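Local coordinates for methyl-coenzyme M reductase subunit beta (Methanosarcina barkeri, PDB 1E6Y), which forms part of methyl-coenzyme M reductase I, which releases methane from methyl-coenzyme M using coenzyme B as reductant, at residues 24-29 and 218-223; 32-37 and 208-213. One frame throughout, in Å; residues are numbered along the deposited sequence. Where two conformers were deposited one is given.

Contact 1 of 2, residues 24-29 and 218-223; sequences APTRNA and GIFEMG
Phe220, on the last turn of helix 204-221, inserts its ring among Ala24, Pro25 and Thr26 of the loop ahead of helix 29-40, a buried, largely apolar contact with one aromatic side chain on one side and three consecutive residues on the other. A CH-pi contact defines the geometry: Pro25 CD stands 3.7 Å from the centroid of the Phe220 ring and only 7° off its normal, with the two side chains crossing at about a right angle. Ala24 CB reaches Phe220 CE2 obliquely at 3.9 Å. Thr26 uses both branches, OG1 lying 3.9 Å from Phe220 CE2 and CG2 4.0 Å from Phe220 CD2. Its chi1 of 48° sets OG1 between the backbone N and the carbonyl carbon, and both branches end near the ring. The loop is folded into a tight turn: Ala24 O accepts from Asn28 N at 2.7 Å and from Arg27 N at 2.9 Å, and Asn28 N-caps the helix that follows. The opposing helix ends in a Schellman motif, Gly223 taking a phi of 74°. Helix 228-241 supplies Leu234, which packs on both Ala24 and Phe220. The second subunit, another copy of this protein, lies close by: its Ala119 packs on Pro25, and its Ala121 N and Asp122 N hydrogen-bond to the carboxylate of Glu221.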
ATOM      1  N   ALA E  24     -17.107  22.872 -21.306  1.00 10.46           N
ATOM      2  CA  ALA E  24     -16.327  21.656 -21.083  1.00 11.06           C
ATOM      3  C   ALA E  24     -14.890  22.005 -20.713  1.00 11.01           C
ATOM      4  O   ALA E  24     -14.276  22.871 -21.338  1.00 11.46           O
ATOM      5  CB  ALA E  24     -16.345  20.788 -22.328  1.00 11.16           C
ATOM      6  N   PRO E  25     -14.332  21.331 -19.692  1.00 10.48           N
ATOM      7  CA  PRO E  25     -12.909  21.469 -19.355  1.00 10.24           C
ATOM      8  C   PRO E  25     -11.994  21.287 -20.566  1.00 10.60           C
ATOM      9  O   PRO E  25     -10.960  21.946 -20.682  1.00 10.96           O
ATOM     10  CB  PRO E  25     -12.694  20.379 -18.308  1.00 10.53           C
ATOM     11  CG  PRO E  25     -14.022  20.284 -17.625  1.00 10.05           C
ATOM     12  CD  PRO E  25     -15.025  20.441 -18.742  1.00 10.03           C
ATOM     13  N   THR E  26     -12.449  20.472 -21.513  1.00 10.77           N
ATOM     14  CA  THR E  26     -11.682  20.148 -22.710  1.00 10.92           C
ATOM     15  C   THR E  26     -11.758  21.232 -23.795  1.00 11.07           C
ATOM     16  O   THR E  26     -11.027  21.174 -24.784  1.00 11.10           O
ATOM     17  CB  THR E  26     -12.157  18.810 -23.307  1.00 11.12           C
ATOM     18  OG1 THR E  26     -13.589  18.808 -23.385  1.00 10.77           O
ATOM     19  CG2 THR E  26     -11.699  17.643 -22.436  1.00 11.30           C
ATOM     20  N   ARG E  27     -12.635  22.218 -23.605  1.00 11.68           N
ATOM     21  CA  ARG E  27     -12.801  23.297 -24.581  1.00 11.96           C
ATOM     22  C   ARG E  27     -12.641  24.679 -23.973  1.00 12.86           C
ATOM     23  O   ARG E  27     -12.300  25.637 -24.683  1.00 13.94           O
ATOM     24  CB  ARG E  27     -14.203  23.235 -25.226  1.00 11.50           C
ATOM     25  CG  ARG E  27     -14.432  21.968 -26.015  1.00 10.32           C
ATOM     26  CD  ARG E  27     -15.760  21.969 -26.795  1.00 10.37           C
ATOM     27  NE  ARG E  27     -16.013  20.600 -27.238  1.00  9.90           N
ATOM     28  CZ  ARG E  27     -16.748  19.718 -26.524  1.00 10.32           C
ATOM     29  NH1 ARG E  27     -16.877  18.490 -26.982  1.00 10.31           N
ATOM     30  NH2 ARG E  27     -17.280  20.163 -25.399  1.00 10.53           N
ATOM     31  N   ASN E  28     -12.968  24.819 -22.692  1.00 12.90           N
ATOM     32  CA  ASN E  28     -13.036  26.139 -22.068  1.00 12.54           C
ATOM     33  C   ASN E  28     -11.663  26.649 -21.642  1.00 12.80           C
ATOM     34  O   ASN E  28     -11.014  26.066 -20.773  1.00 12.51           O
ATOM     35  CB  ASN E  28     -13.979  26.109 -20.859  1.00 12.52           C
ATOM     36  CG  ASN E  28     -14.322  27.498 -20.352  1.00 12.84           C
ATOM     37  OD1 ASN E  28     -13.599  28.073 -19.538  1.00 12.43           O
ATOM     38  ND2 ASN E  28     -15.426  28.050 -20.843  1.00 13.23           N
ATOM     39  N   ALA E  29     -11.258  27.778 -22.216  1.00 12.21           N
ATOM     40  CA  ALA E  29      -9.947  28.362 -21.951  1.00 12.53           C
ATOM     41  C   ALA E  29      -9.776  28.809 -20.499  1.00 11.88           C
ATOM     42  O   ALA E  29      -8.711  28.620 -19.915  1.00 12.34           O
ATOM     43  CB  ALA E  29      -9.695  29.537 -22.897  1.00 12.65           C
ATOM     44  N   GLY E 218     -12.276  16.543 -13.253  1.00  8.43           N
ATOM     45  CA  GLY E 218     -11.971  15.182 -12.852  1.00  8.11           C
ATOM     46  C   GLY E 218     -12.828  14.153 -13.571  1.00  7.88           C
ATOM     47  O   GLY E 218     -12.296  13.207 -14.149  1.00  7.75           O
ATOM     48  N   ILE E 219     -14.146  14.357 -13.577  1.00  8.23           N
ATOM     49  CA  ILE E 219     -15.062  13.449 -14.272  1.00  8.01           C
ATOM     50  C   ILE E 219     -14.690  13.316 -15.751  1.00  8.04           C
ATOM     51  O   ILE E 219     -14.674  12.211 -16.292  1.00  8.92           O
ATOM     52  CB  ILE E 219     -16.534  13.927 -14.159  1.00  7.98           C
ATOM     53  CG1 ILE E 219     -16.938  14.057 -12.686  1.00  8.13           C
ATOM     54  CG2 ILE E 219     -17.463  12.951 -14.876  1.00  9.17           C
ATOM     55  CD1 ILE E 219     -16.791  12.774 -11.878  1.00  9.76           C
ATOM     56  N   PHE E 220     -14.276  14.420 -16.362  1.00  8.42           N
ATOM     57  CA  PHE E 220     -13.830  14.395 -17.750  1.00  8.62           C
ATOM     58  C   PHE E 220     -12.548  13.579 -17.915  1.00  8.49           C
ATOM     59  O   PHE E 220     -12.433  12.778 -18.842  1.00  8.95           O
ATOM     60  CB  PHE E 220     -13.619  15.819 -18.273  1.00  9.11           C
ATOM     61  CG  PHE E 220     -14.850  16.423 -18.894  1.00  9.37           C
ATOM     62  CD1 PHE E 220     -15.954  16.747 -18.113  1.00  9.91           C
ATOM     63  CD2 PHE E 220     -14.912  16.648 -20.266  1.00  9.89           C
ATOM     64  CE1 PHE E 220     -17.104  17.284 -18.688  1.00 10.60           C
ATOM     65  CE2 PHE E 220     -16.056  17.185 -20.851  1.00 10.05           C
ATOM     66  CZ  PHE E 220     -17.154  17.504 -20.062  1.00 10.17           C
ATOM     67  N   GLU E 221     -11.604  13.745 -16.993  1.00  8.89           N
ATOM     68  CA  GLU E 221     -10.353  12.994 -17.066  1.00  7.97           C
ATOM     69  C   GLU E 221     -10.559  11.515 -16.720  1.00  7.76           C
ATOM     70  O   GLU E 221      -9.795  10.656 -17.168  1.00  8.06           O
ATOM     71  CB  GLU E 221      -9.296  13.615 -16.146  1.00  8.19           C
ATOM     72  CG  GLU E 221      -7.878  13.154 -16.473  1.00  9.08           C
ATOM     73  CD  GLU E 221      -6.795  13.872 -15.687  1.00  9.56           C
ATOM     74  OE1 GLU E 221      -7.117  14.654 -14.766  1.00  9.57           O
ATOM     75  OE2 GLU E 221      -5.609  13.646 -15.997  1.00  8.72           O
ATOM     76  N   MET E 222     -11.625  11.224 -15.974  1.00  7.35           N
ATOM     77  CA  MET E 222     -12.027   9.848 -15.660  1.00  7.39           C
ATOM     78  C   MET E 222     -12.678   9.147 -16.852  1.00  7.99           C
ATOM     79  O   MET E 222     -12.971   7.953 -16.791  1.00  7.92           O
ATOM     80  CB  MET E 222     -13.025   9.836 -14.497  1.00  7.69           C
ATOM     81  CG  MET E 222     -12.437  10.140 -13.134  1.00  7.32           C
ATOM     82  SD  MET E 222     -13.720  10.596 -11.962  1.00  8.56           S
ATOM     83  CE  MET E 222     -14.819   9.163 -12.062  1.00  9.25           C
ATOM     84  N   GLY E 223     -12.966   9.909 -17.904  1.00  7.56           N
ATOM     85  CA  GLY E 223     -13.689   9.364 -19.041  1.00  7.90           C
ATOM     86  C   GLY E 223     -15.160   9.162 -18.728  1.00  8.40           C
ATOM     87  O   GLY E 223     -15.818   8.317 -19.337  1.00  8.61           O
TER

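Contact 2 of 2, residues 32-37 and 208-213; sequences QSIIMD and SALSSI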
ATOM      1  N   GLN E  32      -9.320  25.722 -18.314  1.00 10.95           N
ATOM      2  CA  GLN E  32      -7.984  25.193 -18.575  1.00 10.51           C
ATOM      3  C   GLN E  32      -6.902  26.046 -17.916  1.00 10.16           C
ATOM      4  O   GLN E  32      -5.915  25.518 -17.408  1.00  9.36           O
ATOM      5  CB  GLN E  32      -7.742  25.088 -20.085  1.00 11.18           C
ATOM      6  CG  GLN E  32      -8.548  23.976 -20.745  1.00 12.61           C
ATOM      7  CD  GLN E  32      -8.387  23.920 -22.254  1.00 13.37           C
ATOM      8  OE1 GLN E  32      -7.600  24.659 -22.839  1.00 14.24           O
ATOM      9  NE2 GLN E  32      -9.134  23.024 -22.891  1.00 13.96           N
ATOM     10  N   SER E  33      -7.148  27.352 -17.827  1.00 10.06           N
ATOM     11  CA  SER E  33      -6.240  28.271 -17.147  1.00 10.22           C
ATOM     12  C   SER E  33      -6.236  28.019 -15.644  1.00  9.66           C
ATOM     13  O   SER E  33      -5.180  27.998 -15.015  1.00 10.28           O
ATOM     14  CB  SER E  33      -6.637  29.723 -17.437  1.00 11.53           C
ATOM     15  OG  SER E  33      -5.866  30.634 -16.668  1.00 14.16           O
ATOM     16  N   ILE E  34      -7.419  27.783 -15.081  1.00  9.47           N
ATOM     17  CA  ILE E  34      -7.544  27.428 -13.669  1.00  9.50           C
ATOM     18  C   ILE E  34      -6.834  26.107 -13.359  1.00  9.67           C
ATOM     19  O   ILE E  34      -6.098  26.012 -12.380  1.00 10.17           O
ATOM     20  CB  ILE E  34      -9.037  27.344 -13.244  1.00  9.29           C
ATOM     21  CG1 ILE E  34      -9.632  28.753 -13.167  1.00 10.06           C
ATOM     22  CG2 ILE E  34      -9.176  26.656 -11.891  1.00  9.41           C
ATOM     23  CD1 ILE E  34     -11.138  28.776 -13.028  1.00 10.09           C
ATOM     24  N   ILE E  35      -6.997  25.121 -14.237  1.00  9.36           N
ATOM     25  CA  ILE E  35      -6.336  23.827 -14.079  1.00  9.41           C
ATOM     26  C   ILE E  35      -4.816  23.961 -14.191  1.00  9.93           C
ATOM     27  O   ILE E  35      -4.081  23.472 -13.334  1.00  9.84           O
ATOM     28  CB  ILE E  35      -6.847  22.814 -15.130  1.00  9.28           C
ATOM     29  CG1 ILE E  35      -8.312  22.471 -14.841  1.00  9.11           C
ATOM     30  CG2 ILE E  35      -6.000  21.540 -15.113  1.00  8.99           C
ATOM     31  CD1 ILE E  35      -9.022  21.806 -16.007  1.00 10.83           C
ATOM     32  N   MET E  36      -4.356  24.684 -15.207  1.00 10.28           N
ATOM     33  CA  MET E  36      -2.926  24.922 -15.396  1.00 11.08           C
ATOM     34  C   MET E  36      -2.293  25.637 -14.200  1.00 11.16           C
ATOM     35  O   MET E  36      -1.227  25.241 -13.730  1.00 10.63           O
ATOM     36  CB  MET E  36      -2.686  25.734 -16.672  1.00 11.82           C
ATOM     37  CG  MET E  36      -1.241  26.157 -16.878  1.00 13.03           C
ATOM     38  SD  MET E  36      -0.071  24.777 -16.950  1.00 14.77           S
ATOM     39  CE  MET E  36      -0.417  24.135 -18.587  1.00 13.89           C
ATOM     40  N   ASP E  37      -2.953  26.681 -13.707  1.00 10.85           N
ATOM     41  CA  ASP E  37      -2.446  27.425 -12.559  1.00 11.50           C
ATOM     42  C   ASP E  37      -2.451  26.582 -11.290  1.00 10.76           C
ATOM     43  O   ASP E  37      -1.550  26.693 -10.462  1.00 10.64           O
ATOM     44  CB  ASP E  37      -3.267  28.698 -12.342  1.00 12.44           C
ATOM     45  CG  ASP E  37      -2.943  29.784 -13.358  1.00 15.10           C
ATOM     46  OD1 ASP E  37      -2.035  29.588 -14.195  1.00 15.87           O
ATOM     47  OD2 ASP E  37      -3.617  30.836 -13.329  1.00 15.48           O
ATOM     48  N   SER E 208     -18.650  26.623  -4.407  1.00  9.84           N
ATOM     49  CA  SER E 208     -19.279  25.531  -5.138  1.00  9.38           C
ATOM     50  C   SER E 208     -18.975  25.610  -6.637  1.00  9.50           C
ATOM     51  O   SER E 208     -18.801  24.580  -7.291  1.00  8.78           O
ATOM     52  CB  SER E 208     -20.794  25.508  -4.890  1.00  9.44           C
ATOM     53  OG  SER E 208     -21.399  26.755  -5.178  1.00 10.35           O
ATOM     54  N   ALA E 209     -18.776  26.824  -7.146  1.00  9.49           N
ATOM     55  CA  ALA E 209     -18.436  27.012  -8.554  1.00  9.61           C
ATOM     56  C   ALA E 209     -17.044  26.476  -8.870  1.00  9.80           C
ATOM     57  O   ALA E 209     -16.865  25.714  -9.825  1.00  9.75           O
ATOM     58  CB  ALA E 209     -18.526  28.482  -8.923  1.00  9.08           C
ATOM     59  N   LEU E 210     -16.064  26.856  -8.051  1.00 10.08           N
ATOM     60  CA  LEU E 210     -14.690  26.394  -8.233  1.00  9.43           C
ATOM     61  C   LEU E 210     -14.587  24.882  -8.050  1.00  9.39           C
ATOM     62  O   LEU E 210     -13.918  24.199  -8.831  1.00  8.67           O
ATOM     63  CB  LEU E 210     -13.752  27.105  -7.250  1.00 10.49           C
ATOM     64  CG  LEU E 210     -12.262  26.763  -7.372  1.00 11.23           C
ATOM     65  CD1 LEU E 210     -11.776  27.013  -8.792  1.00 12.36           C
ATOM     66  CD2 LEU E 210     -11.467  27.593  -6.385  1.00 11.58           C
ATOM     67  N   SER E 211     -15.283  24.362  -7.042  1.00  8.50           N
ATOM     68  CA  SER E 211     -15.317  22.926  -6.787  1.00  8.29           C
ATOM     69  C   SER E 211     -15.924  22.159  -7.962  1.00  7.98           C
ATOM     70  O   SER E 211     -15.418  21.109  -8.348  1.00  8.79           O
ATOM     71  CB  SER E 211     -16.109  22.634  -5.511  1.00  8.54           C
ATOM     72  OG  SER E 211     -16.243  21.240  -5.305  1.00  8.60           O
ATOM     73  N   SER E 212     -16.979  22.715  -8.551  1.00  9.05           N
ATOM     74  CA  SER E 212     -17.624  22.113  -9.716  1.00  8.73           C
ATOM     75  C   SER E 212     -16.659  22.035 -10.897  1.00  8.88           C
ATOM     76  O   SER E 212     -16.615  21.033 -11.609  1.00  8.73           O
ATOM     77  CB  SER E 212     -18.858  22.925 -10.110  1.00  9.09           C
ATOM     78  OG  SER E 212     -19.831  22.907  -9.079  0.66  9.60           O
ATOM     79  N   ILE E 213     -15.876  23.093 -11.080  1.00  8.58           N
ATOM     80  CA  ILE E 213     -14.873  23.140 -12.138  1.00  9.01           C
ATOM     81  C   ILE E 213     -13.831  22.042 -11.939  1.00  8.92           C
ATOM     82  O   ILE E 213     -13.544  21.282 -12.865  1.00  9.34           O
ATOM     83  CB  ILE E 213     -14.194  24.530 -12.179  1.00  9.20           C
ATOM     84  CG1 ILE E 213     -15.190  25.565 -12.715  1.00  9.61           C
ATOM     85  CG2 ILE E 213     -12.933  24.490 -13.044  1.00  9.55           C
ATOM     86  CD1 ILE E 213     -14.777  26.996 -12.483  1.00 11.78           C
TER
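Ile34 meets Leu210 and Ile213 by parting its two branches at CB, which is directed at the facing helix. The short branch, CG2, lies opposite the backbone N and comes within 4.1 Å of Leu210 CD1, the two side chains slanting across each other. The longer branch leaves through CG1, which lies beside the N (chi1 -73°), and chi2 of 169° stretches it outward until CD1 stops 4.1 Å from Ile213 CD1; here the side chains cross nearly at right angles. All three side chains are buried, and the nearest CA atoms, Ile34 CA and Ile213 CA, are 8.6 Å apart, so side chains make the contact, a helix-helix packing whose close approaches are methyl to methyl. Leu210 and Ile213 are three residues apart on helix 204-221, so they sit about one turn from each other and present neighbouring methyls to the one isoleucine. The C-terminal domain of this family is a multihelical bundle around a buried central helix, and 204-221 is probably that helix, being flanked by others here: Pro425 of helix 425-429 packs on both Leu210 and Ile213, while Val196 and Ile199 of helix 193-199 also touch Leu210. Tyr214, the residue after Ile213, is touched by Ile34 as well.

Overall arrangement
From the N terminus the chain passes strands 3-7 and 13-19, enters the loop holding 24-29 and then runs into helix 29-40. Some 160 residues separate that helix from helix 204-221, including the antiparallel sheet 98-102, 107-111, 41-45, 171-172, whose 2-3-1-4 order is consistent with a ferredoxin-like N-terminal domain. Helix 204-221 then returns, closing contact 2 first with 208-213 and contact 1 after it with 218-223, so contact 2 is nested inside contact 1. Both tie the N-terminal family region to this one helix of the C-terminal family region, their centres about 10 Å apart. Gln32 NE2 links them through a probable hydrogen bond of 3.1 Å to Pro25 O.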